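Local coordinates for protein myosin-2 (Saccharomyces cerevisiae, PDB 6IXO) that carries organelles and other cargo along polarized actin cables, gripping receptor proteins on them through its globular tail domain, the part described here, at residues I57-L62 with Y112-F117; D96-G101 with L206-S211; N120-E125 with K138-L143; K165-L170 with L234-A239. All coordinates share one frame; numbering follows the deposited sequence.

Contact 1: I57-L62 with Y112-F117; sequences ILIIVL and YSFVVF
Phe114 reaches from helix 97-124 to helix 53-67 and lays its ring against Ile59 and Leu62. At the start of its segment Tyr112 turns the other way, to helix 134-180, where it shares Phe151 with Val115. Ser113, next along, bonds through its OG back to the carbonyl of Arg109.

At Phe114 the contact itself begins. With CG anti to the backbone N (chi1 172°), the ring is thrown outward and one face is offered to Ile59. The branch methyl CG2 of Ile59 stands over that face, 3.7 Å from the ring centroid and 14° off the normal, a CH-pi contact slightly offset toward the rim. The other branch of Ile59 runs past the root of the aromatic side chain, CD1 lying 3.6 Å from Phe114 CB. A beta-branched residue fits because its two arms serve ring and stem at once. One turn further along helix 53-67, Leu62 comes to the ring's edge, its CD2 4.2 Å from Phe114 CE2, a looser touch.

This buried, wholly apolar seam in the globular tail thus joins two helices that each have further neighbours: helix 53-67 also packs on helices 20-32 and 71-90 through Leu58 and Val61, and helix 97-124 lies on helix 134-180.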
# COMPACT_ATOMS: atom_id res chain seq x y z
N ILE A 57 -11.93 10.43 17.64
CA ILE A 57 -11.60 11.12 18.89
C ILE A 57 -10.88 12.47 18.65
O ILE A 57 -11.23 13.49 19.25
CB ILE A 57 -10.75 10.21 19.78
CG1 ILE A 57 -11.63 9.08 20.28
CG2 ILE A 57 -10.17 11.01 20.95
CD1 ILE A 57 -10.89 7.95 21.00
N LEU A 58 -9.89 12.46 17.76
CA LEU A 58 -9.16 13.67 17.39
C LEU A 58 -10.10 14.74 16.84
O LEU A 58 -9.96 15.91 17.16
CB LEU A 58 -8.09 13.34 16.33
CG LEU A 58 -6.94 12.46 16.79
CD1 LEU A 58 -6.01 12.10 15.60
CD2 LEU A 58 -6.15 13.13 17.89
N ILE A 59 -11.03 14.31 16.00
CA ILE A 59 -12.01 15.21 15.41
C ILE A 59 -12.87 15.89 16.49
O ILE A 59 -13.16 17.10 16.42
CB ILE A 59 -12.91 14.44 14.39
CG1 ILE A 59 -12.09 14.14 13.12
CG2 ILE A 59 -14.17 15.24 14.03
CD1 ILE A 59 -12.70 13.02 12.22
N ILE A 60 -13.26 15.14 17.50
CA ILE A 60 -14.09 15.74 18.56
C ILE A 60 -13.29 16.80 19.31
O ILE A 60 -13.75 17.94 19.51
CB ILE A 60 -14.61 14.69 19.52
CG1 ILE A 60 -15.64 13.83 18.79
CG2 ILE A 60 -15.21 15.35 20.77
CD1 ILE A 60 -15.86 12.47 19.39
N VAL A 61 -12.08 16.43 19.72
CA VAL A 61 -11.19 17.32 20.44
C VAL A 61 -10.91 18.57 19.63
O VAL A 61 -11.04 19.68 20.13
CB VAL A 61 -9.85 16.66 20.78
CG1 VAL A 61 -8.84 17.71 21.26
CG2 VAL A 61 -10.05 15.57 21.81
N LEU A 62 -10.53 18.37 18.37
CA LEU A 62 -10.17 19.47 17.48
C LEU A 62 -11.28 20.47 17.32
O LEU A 62 -11.10 21.70 17.46
CB LEU A 62 -9.79 18.92 16.09
CG LEU A 62 -9.45 19.99 15.04
CD1 LEU A 62 -8.34 20.88 15.53
CD2 LEU A 62 -9.02 19.36 13.68
N TYR A 112 -8.44 13.71 7.08
CA TYR A 112 -8.34 14.62 5.95
C TYR A 112 -9.74 14.94 5.49
O TYR A 112 -10.09 16.10 5.23
CB TYR A 112 -7.49 13.98 4.82
CG TYR A 112 -7.50 14.82 3.56
CD1 TYR A 112 -6.75 16.00 3.48
CD2 TYR A 112 -8.28 14.47 2.46
CE1 TYR A 112 -6.79 16.81 2.34
CE2 TYR A 112 -8.29 15.25 1.30
CZ TYR A 112 -7.55 16.43 1.25
OH TYR A 112 -7.55 17.21 0.10
N SER A 113 -10.59 13.92 5.47
CA SER A 113 -11.95 14.11 5.02
C SER A 113 -12.70 15.06 5.96
O SER A 113 -13.53 15.86 5.53
CB SER A 113 -12.68 12.75 4.93
OG SER A 113 -11.95 11.87 4.03
N PHE A 114 -12.41 14.96 7.25
CA PHE A 114 -13.02 15.89 8.18
C PHE A 114 -12.60 17.34 7.89
O PHE A 114 -13.41 18.25 7.94
CB PHE A 114 -12.68 15.57 9.63
CG PHE A 114 -13.15 16.65 10.56
CD1 PHE A 114 -14.49 16.82 10.77
CD2 PHE A 114 -12.26 17.56 11.12
CE1 PHE A 114 -14.97 17.87 11.59
CE2 PHE A 114 -12.73 18.61 11.94
CZ PHE A 114 -14.08 18.75 12.15
N VAL A 115 -11.30 17.54 7.65
CA VAL A 115 -10.80 18.90 7.48
C VAL A 115 -11.38 19.50 6.22
O VAL A 115 -11.78 20.66 6.20
CB VAL A 115 -9.25 18.91 7.47
CG1 VAL A 115 -8.71 20.30 7.15
CG2 VAL A 115 -8.74 18.45 8.83
N VAL A 116 -11.49 18.69 5.17
CA VAL A 116 -12.13 19.14 3.93
C VAL A 116 -13.56 19.54 4.22
O VAL A 116 -14.03 20.58 3.75
CB VAL A 116 -12.10 18.03 2.84
CG1 VAL A 116 -13.05 18.38 1.68
CG2 VAL A 116 -10.69 17.85 2.37
N PHE A 117 -14.23 18.72 5.01
CA PHE A 117 -15.61 19.02 5.36
C PHE A 117 -15.68 20.32 6.16
O PHE A 117 -16.58 21.15 5.96
CB PHE A 117 -16.23 17.87 6.16
CG PHE A 117 -17.45 18.26 6.94
CD1 PHE A 117 -18.68 18.34 6.32
CD2 PHE A 117 -17.35 18.58 8.28
CE1 PHE A 117 -19.80 18.70 7.03
CE2 PHE A 117 -18.48 18.96 9.00
CZ PHE A 117 -19.71 19.02 8.37

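Contact 2: D96-G101 with L206-S211; sequences DLIPSG and LTFFNS
Ile98 fills the gap between helix 97-124 and helix 202-218, meeting Phe208 and Ser211. At its root, CB lies 3.9 Å from Ser211 OG. The branch methyl CG2 comes closer to the same oxygen, at 3.6 Å, and also lies beside the carbonyl O of Ser211. The longer arm leaves through CG1, anti to the carbonyl carbon (chi1 -69°), and that arm's flank meets Leu166 of helix 134-180. Its tip, CD1, then lodges in a corner made by one turn of the opposing helix. Phe208 O is 3.5 Å away, Ser211 CB forms another wall, and the ring of Phe208 lies beneath: CD1 stands over one face, 4.1 Å from the centroid and 24° off the normal, a CH-pi contact displaced toward CD1 and CE1 of the ring. Cut back to an alanine here, the side chain would lose CD1 and CG2, which is likely to leave this face of Phe208 without its methyl and open a gap beside Ser211.

The short segments run almost parallel, their directions 10° apart and their axes 10.6 Å from each other at closest approach. Ser211 suits its place because a small side chain lets the branched isoleucine come near the backbone, whereas Phe208 supplies a broad apolar surface shared with Gln169 and Leu233. No hydrogen bond crosses between the segments; cohesion therefore rests on shape and dispersion, with the serine oxygen tolerated beside methyl groups rather than bonded to them.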
# COMPACT_ATOMS: atom_id res chain seq x y z
N ASP A 96 2.97 -7.08 11.75
CA ASP A 96 1.96 -6.04 11.92
C ASP A 96 1.92 -5.05 10.78
O ASP A 96 1.01 -4.21 10.71
CB ASP A 96 2.22 -5.27 13.21
CG ASP A 96 1.82 -6.05 14.42
OD1 ASP A 96 0.91 -6.89 14.28
OD2 ASP A 96 2.42 -5.84 15.49
N LEU A 97 2.89 -5.13 9.88
CA LEU A 97 3.06 -4.10 8.86
C LEU A 97 1.82 -3.83 8.02
O LEU A 97 1.43 -2.69 7.81
CB LEU A 97 4.22 -4.50 7.93
CG LEU A 97 4.44 -3.51 6.78
CD1 LEU A 97 4.80 -2.14 7.26
CD2 LEU A 97 5.58 -4.10 5.92
N ILE A 98 1.17 -4.88 7.54
CA ILE A 98 0.03 -4.66 6.65
C ILE A 98 -1.20 -4.14 7.45
O ILE A 98 -1.71 -3.08 7.11
CB ILE A 98 -0.34 -5.97 5.85
CG1 ILE A 98 0.78 -6.26 4.83
CG2 ILE A 98 -1.70 -5.80 5.16
CD1 ILE A 98 0.77 -7.80 4.33
N PRO A 99 -1.66 -4.87 8.49
CA PRO A 99 -2.84 -4.30 9.18
C PRO A 99 -2.56 -2.93 9.79
O PRO A 99 -3.44 -2.06 9.68
CB PRO A 99 -3.18 -5.33 10.28
CG PRO A 99 -1.98 -6.23 10.37
CD PRO A 99 -1.29 -6.19 9.04
N SER A 100 -1.39 -2.69 10.39
CA SER A 100 -1.19 -1.38 11.03
C SER A 100 -1.12 -0.30 9.99
O SER A 100 -1.60 0.80 10.19
CB SER A 100 0.05 -1.36 11.90
OG SER A 100 -0.13 -2.24 12.99
N GLY A 101 -0.53 -0.60 8.84
CA GLY A 101 -0.46 0.43 7.80
C GLY A 101 -1.83 0.78 7.25
O GLY A 101 -2.14 1.93 6.99
N LEU A 206 1.13 -15.61 -1.32
CA LEU A 206 -0.33 -15.50 -1.36
C LEU A 206 -0.88 -15.00 -0.02
O LEU A 206 -1.81 -14.18 0.01
CB LEU A 206 -0.93 -16.87 -1.72
CG LEU A 206 -0.53 -17.23 -3.15
CD1 LEU A 206 -0.97 -18.66 -3.42
CD2 LEU A 206 -1.22 -16.31 -4.11
N THR A 207 -0.33 -15.50 1.09
CA THR A 207 -0.75 -15.04 2.42
C THR A 207 -0.59 -13.53 2.53
O THR A 207 -1.46 -12.81 3.04
CB THR A 207 0.07 -15.73 3.51
OG1 THR A 207 -0.31 -17.10 3.57
CG2 THR A 207 -0.19 -15.09 4.88
N PHE A 208 0.53 -13.04 2.02
CA PHE A 208 0.85 -11.62 2.07
C PHE A 208 -0.15 -10.76 1.29
O PHE A 208 -0.66 -9.75 1.80
CB PHE A 208 2.30 -11.44 1.54
CG PHE A 208 2.74 -10.00 1.34
CD1 PHE A 208 3.55 -9.38 2.28
CD2 PHE A 208 2.41 -9.29 0.18
CE1 PHE A 208 4.01 -8.05 2.07
CE2 PHE A 208 2.86 -7.99 -0.03
CZ PHE A 208 3.67 -7.37 0.92
N PHE A 209 -0.40 -11.13 0.04
CA PHE A 209 -1.40 -10.41 -0.74
C PHE A 209 -2.83 -10.61 -0.18
O PHE A 209 -3.64 -9.66 -0.14
CB PHE A 209 -1.36 -10.83 -2.22
CG PHE A 209 -0.27 -10.18 -2.97
CD1 PHE A 209 -0.41 -8.88 -3.45
CD2 PHE A 209 0.95 -10.85 -3.19
CE1 PHE A 209 0.62 -8.25 -4.14
CE2 PHE A 209 1.99 -10.23 -3.88
CZ PHE A 209 1.84 -8.92 -4.35
N ASN A 210 -3.15 -11.81 0.29
CA ASN A 210 -4.46 -11.97 0.95
C ASN A 210 -4.66 -11.03 2.14
O ASN A 210 -5.77 -10.55 2.42
CB ASN A 210 -4.63 -13.38 1.46
CG ASN A 210 -5.39 -14.21 0.52
OD1 ASN A 210 -6.41 -13.77 -0.01
ND2 ASN A 210 -4.92 -15.43 0.28
N SER A 211 -3.58 -10.81 2.87
CA SER A 211 -3.63 -9.97 4.06
C SER A 211 -3.90 -8.53 3.64
O SER A 211 -4.70 -7.83 4.26
CB SER A 211 -2.33 -10.10 4.84
OG SER A 211 -2.35 -9.28 6.01

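Contact 3: N120-E125 with K138-L143; sequences NSILTE and KEYVSL
Ile122 and Leu123 of helix 97-124 face Tyr140 and Val141 of helix 134-180; no hydrogen bond crosses, and apolar side-chain atoms carry the contact, with the phenol oxygen beside one methyl. The aromatic contact comes first: Ile122 CD1 approaches Tyr140 CE2 to 3.4 Å and lies 3.6 Å from its OH, meeting the ring obliquely near the phenol end. With CG anti to the backbone N (chi1 -177°), the ring is carried across toward helix 97-124 and so to this methyl. The aliphatic contacts form a second group, in which Val141 divides its methyls between two partners: CG2 slides past Ile122 CG2 at 3.8 Å, and CG1 meets Leu123 CD2 at the same distance. Shortening Ile122 to an alanine is likely to leave Tyr140 CE2 and Val141 CG2 without their mate across the hairpin.

Hydrogen bonding stays within a segment: Thr124 OG1 donates to Asn120 O over 2.9 Å, which suits a threonine in the last turn.

The segments form the end of a helical hairpin next to the connection between helices 97-124 and 134-180, antiparallel at 153° with axes 10.7 Å apart. Beside it, Trp66, close to the end of helix 53-67, meets Tyr140 edge-to-face, and Leu143 leans on helix 71-90.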
# COMPACT_ATOMS: atom_id res chain seq x y z
N ASN A 120 -15.04 23.49 3.98
CA ASN A 120 -16.22 23.84 3.18
C ASN A 120 -17.33 24.39 4.05
O ASN A 120 -18.03 25.32 3.65
CB ASN A 120 -16.75 22.64 2.39
CG ASN A 120 -18.03 22.96 1.64
OD1 ASN A 120 -18.00 23.56 0.57
ND2 ASN A 120 -19.16 22.59 2.21
N SER A 121 -17.48 23.86 5.25
CA SER A 121 -18.51 24.36 6.15
C SER A 121 -18.22 25.80 6.60
O SER A 121 -19.15 26.61 6.77
CB SER A 121 -18.63 23.46 7.39
OG SER A 121 -19.52 24.08 8.33
N ILE A 122 -16.94 26.08 6.81
CA ILE A 122 -16.49 27.41 7.23
C ILE A 122 -16.71 28.44 6.12
O ILE A 122 -17.23 29.53 6.35
CB ILE A 122 -14.99 27.36 7.63
CG1 ILE A 122 -14.84 26.72 9.02
CG2 ILE A 122 -14.37 28.74 7.63
CD1 ILE A 122 -13.43 26.17 9.30
N LEU A 123 -16.33 28.06 4.90
CA LEU A 123 -16.41 28.97 3.76
C LEU A 123 -17.85 29.22 3.33
O LEU A 123 -18.18 30.28 2.78
CB LEU A 123 -15.61 28.41 2.58
CG LEU A 123 -14.09 28.41 2.71
CD1 LEU A 123 -13.43 27.69 1.53
CD2 LEU A 123 -13.57 29.84 2.83
N THR A 124 -18.70 28.23 3.57
CA THR A 124 -20.09 28.27 3.12
C THR A 124 -21.07 28.84 4.14
O THR A 124 -21.94 29.62 3.79
CB THR A 124 -20.58 26.87 2.73
OG1 THR A 124 -19.78 26.38 1.64
CG2 THR A 124 -22.02 26.90 2.28
N GLU A 125 -20.93 28.45 5.40
CA GLU A 125 -21.94 28.79 6.41
C GLU A 125 -21.48 29.93 7.33
O GLU A 125 -22.25 30.84 7.64
CB GLU A 125 -22.29 27.56 7.27
CG GLU A 125 -22.64 26.29 6.49
CD GLU A 125 -24.08 26.24 6.00
OE1 GLU A 125 -24.66 27.31 5.72
OE2 GLU A 125 -24.63 25.12 5.91
N LYS A 138 -10.36 35.41 9.15
CA LYS A 138 -9.34 35.31 8.10
C LYS A 138 -8.17 34.39 8.47
O LYS A 138 -7.76 33.51 7.69
CB LYS A 138 -8.82 36.70 7.78
CG LYS A 138 -7.87 36.83 6.61
CD LYS A 138 -7.60 38.34 6.38
CE LYS A 138 -6.63 38.56 5.23
NZ LYS A 138 -5.57 37.51 5.24
N GLU A 139 -7.64 34.62 9.67
CA GLU A 139 -6.56 33.81 10.20
C GLU A 139 -7.04 32.38 10.41
O GLU A 139 -6.29 31.41 10.26
CB GLU A 139 -6.04 34.41 11.51
N TYR A 140 -8.32 32.26 10.77
CA TYR A 140 -8.92 30.95 10.98
C TYR A 140 -9.03 30.14 9.68
O TYR A 140 -8.65 28.96 9.63
CB TYR A 140 -10.29 31.11 11.61
CG TYR A 140 -10.93 29.80 11.92
CD1 TYR A 140 -10.22 28.79 12.56
CD2 TYR A 140 -12.25 29.55 11.60
CE1 TYR A 140 -10.80 27.58 12.85
CE2 TYR A 140 -12.85 28.35 11.89
CZ TYR A 140 -12.12 27.36 12.52
OH TYR A 140 -12.71 26.16 12.81
N VAL A 141 -9.58 30.77 8.65
CA VAL A 141 -9.70 30.11 7.35
C VAL A 141 -8.32 29.68 6.87
O VAL A 141 -8.14 28.59 6.30
CB VAL A 141 -10.36 31.05 6.32
CG1 VAL A 141 -10.40 30.39 4.92
CG2 VAL A 141 -11.74 31.36 6.75
N SER A 142 -7.35 30.54 7.14
CA SER A 142 -5.97 30.32 6.72
C SER A 142 -5.36 29.12 7.46
O SER A 142 -4.65 28.30 6.87
CB SER A 142 -5.15 31.60 6.96
OG SER A 142 -3.83 31.43 6.47
N LEU A 143 -5.66 29.01 8.75
CA LEU A 143 -5.24 27.87 9.55
C LEU A 143 -5.82 26.54 9.06
O LEU A 143 -5.12 25.54 8.96
CB LEU A 143 -5.65 28.10 11.02
CG LEU A 143 -5.69 26.90 11.98
CD1 LEU A 143 -4.31 26.49 12.42
CD2 LEU A 143 -6.56 27.19 13.19

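Contact 4: K165-L170 with L234-A239; sequences KLQKQL and LNYVDA
Gln167 lies flat on the ring of Tyr236, and this stack is the tight, buried heart of the contact. Its amide and the ring are 24° from parallel, with CD 3.6 Å above the ring plane and displaced toward the CD1-CE1 rim. NE2 makes the nearest approach, 3.3 Å from Tyr236 CD1. Further back, Gln167 CB covers the other part of the same face as a CH-pi contact, 3.9 Å from the centroid. The side chain can span the ring because it is extended beyond CG (chi2 -169°), so a long, flat-ended glutamine suits the place. Tyrosine suits too, its ring giving the amide a flat face while its OH reaches the polar edge. The amide is also held at its nitrogen, which donates to the carbonyl of Glu373.

Helices 134-180 and 223-247 meet here in the all-helical cargo-binding tail of this class V myosin, both segments belonging to its Dilute family region. Phe208 and Leu233 extend the apolar layer around Leu170.

Away from the stack the packing is sparser. Leu170 crosses Val237 at about a right angle, its CD1 touching Val237 CG2 at 3.8 Å, two branched aliphatic groups of matching bulk. At the polar margin a single water bridges the stacked pair: it donates to Gln167 OE1 over 3.1 Å and hydrogen-bonds Tyr236 OH at 2.9 Å. That phenol oxygen also bonds Gln171 OE1 weakly.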
# COMPACT_ATOMS: atom_id res chain seq x y z
N LYS A 165 7.98 -0.07 2.54
CA LYS A 165 8.19 -1.19 3.46
C LYS A 165 7.58 -2.48 2.91
O LYS A 165 8.18 -3.55 3.06
CB LYS A 165 7.58 -0.88 4.85
CG LYS A 165 8.44 0.10 5.69
CD LYS A 165 7.54 0.65 6.89
CE LYS A 165 8.36 1.67 7.71
NZ LYS A 165 9.47 1.02 8.42
N LEU A 166 6.41 -2.37 2.29
CA LEU A 166 5.82 -3.54 1.63
C LEU A 166 6.73 -4.10 0.54
O LEU A 166 6.90 -5.30 0.45
CB LEU A 166 4.47 -3.19 0.98
CG LEU A 166 3.38 -2.83 2.01
CD1 LEU A 166 2.14 -2.55 1.20
CD2 LEU A 166 3.06 -3.97 3.01
N GLN A 167 7.28 -3.22 -0.30
CA GLN A 167 8.23 -3.67 -1.32
C GLN A 167 9.41 -4.41 -0.73
O GLN A 167 9.83 -5.45 -1.27
CB GLN A 167 8.74 -2.47 -2.14
CG GLN A 167 7.63 -1.82 -3.02
CD GLN A 167 8.21 -0.83 -4.02
OE1 GLN A 167 9.16 -0.13 -3.71
NE2 GLN A 167 7.66 -0.79 -5.21
N LYS A 168 9.99 -3.89 0.36
CA LYS A 168 11.14 -4.57 0.96
C LYS A 168 10.77 -5.96 1.47
O LYS A 168 11.58 -6.88 1.40
CB LYS A 168 11.75 -3.75 2.10
CG LYS A 168 12.17 -2.34 1.71
CD LYS A 168 13.25 -2.34 0.63
CE LYS A 168 13.66 -0.90 0.24
NZ LYS A 168 14.33 -0.15 1.35
N GLN A 169 9.59 -6.11 2.06
CA GLN A 169 9.16 -7.44 2.51
C GLN A 169 9.04 -8.36 1.33
O GLN A 169 9.37 -9.54 1.43
CB GLN A 169 7.79 -7.39 3.23
CG GLN A 169 7.91 -6.87 4.66
CD GLN A 169 6.76 -7.33 5.57
OE1 GLN A 169 5.76 -7.88 5.10
NE2 GLN A 169 6.92 -7.13 6.89
N LEU A 170 8.58 -7.83 0.20
CA LEU A 170 8.59 -8.67 -1.02
C LEU A 170 9.98 -8.92 -1.60
O LEU A 170 10.24 -10.01 -2.14
CB LEU A 170 7.72 -8.04 -2.11
CG LEU A 170 6.24 -8.22 -1.88
CD1 LEU A 170 5.50 -7.30 -2.86
CD2 LEU A 170 5.79 -9.68 -2.07
N LEU A 234 2.71 -5.99 -7.58
CA LEU A 234 2.84 -7.02 -8.62
C LEU A 234 3.87 -6.63 -9.67
O LEU A 234 4.70 -7.45 -10.10
CB LEU A 234 1.49 -7.27 -9.31
CG LEU A 234 0.45 -7.93 -8.40
CD1 LEU A 234 -0.90 -7.94 -9.09
CD2 LEU A 234 0.89 -9.37 -8.00
N ASN A 235 3.80 -5.38 -10.15
CA ASN A 235 4.83 -4.89 -11.08
C ASN A 235 6.23 -5.04 -10.50
O ASN A 235 7.20 -5.38 -11.22
CB ASN A 235 4.61 -3.43 -11.45
CG ASN A 235 3.52 -3.27 -12.48
OD1 ASN A 235 3.45 -4.05 -13.40
ND2 ASN A 235 2.69 -2.22 -12.35
N TYR A 236 6.31 -4.75 -9.21
CA TYR A 236 7.56 -4.83 -8.46
C TYR A 236 8.06 -6.28 -8.42
O TYR A 236 9.22 -6.56 -8.72
CB TYR A 236 7.38 -4.33 -7.03
CG TYR A 236 8.71 -4.15 -6.30
CD1 TYR A 236 9.54 -3.06 -6.59
CD2 TYR A 236 9.10 -5.03 -5.30
CE1 TYR A 236 10.78 -2.87 -5.90
CE2 TYR A 236 10.32 -4.84 -4.56
CZ TYR A 236 11.15 -3.79 -4.91
OH TYR A 236 12.31 -3.60 -4.20
N VAL A 237 7.19 -7.20 -8.02
CA VAL A 237 7.56 -8.63 -8.02
C VAL A 237 8.04 -9.07 -9.41
O VAL A 237 9.04 -9.76 -9.56
CB VAL A 237 6.35 -9.47 -7.58
CG1 VAL A 237 6.53 -10.94 -7.93
CG2 VAL A 237 6.08 -9.26 -6.07
N ASP A 238 7.31 -8.66 -10.43
CA ASP A 238 7.67 -8.98 -11.80
C ASP A 238 9.10 -8.53 -12.11
O ASP A 238 9.90 -9.30 -12.63
CB ASP A 238 6.66 -8.30 -12.74
CG ASP A 238 6.70 -8.85 -14.18
OD1 ASP A 238 6.67 -10.08 -14.37
OD2 ASP A 238 6.77 -8.04 -15.11
N ALA A 239 9.42 -7.27 -11.79
CA ALA A 239 10.73 -6.69 -12.16
C ALA A 239 11.84 -7.41 -11.43
O ALA A 239 12.80 -7.90 -12.05
CB ALA A 239 10.78 -5.11 -11.82
O HOH W 1 11.96 -1.07 -2.90

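The four contacts are strung along two long helices that follow each other in the chain. Helix 97-124 contributes to contacts 1, 2 and 3, and helix 134-180 to contacts 3 and 4. Contacts 1 and 3 lie toward one end, their centres about 14 Å apart; contacts 2 and 4, with centres about 13 Å apart, lie nearer the middle and touch directly, Leu166 and Gln169 meeting Ile98, Leu97 and Phe208. Centres of contacts 3 and 4 are about 42 Å apart. Along the chain, contact 3 falls within the span bridged by contact 2, whose segments alternate with those of contacts 1 and 4. Helices from the first 250 residues or so are thereby joined along the length of the cargo-binding tail.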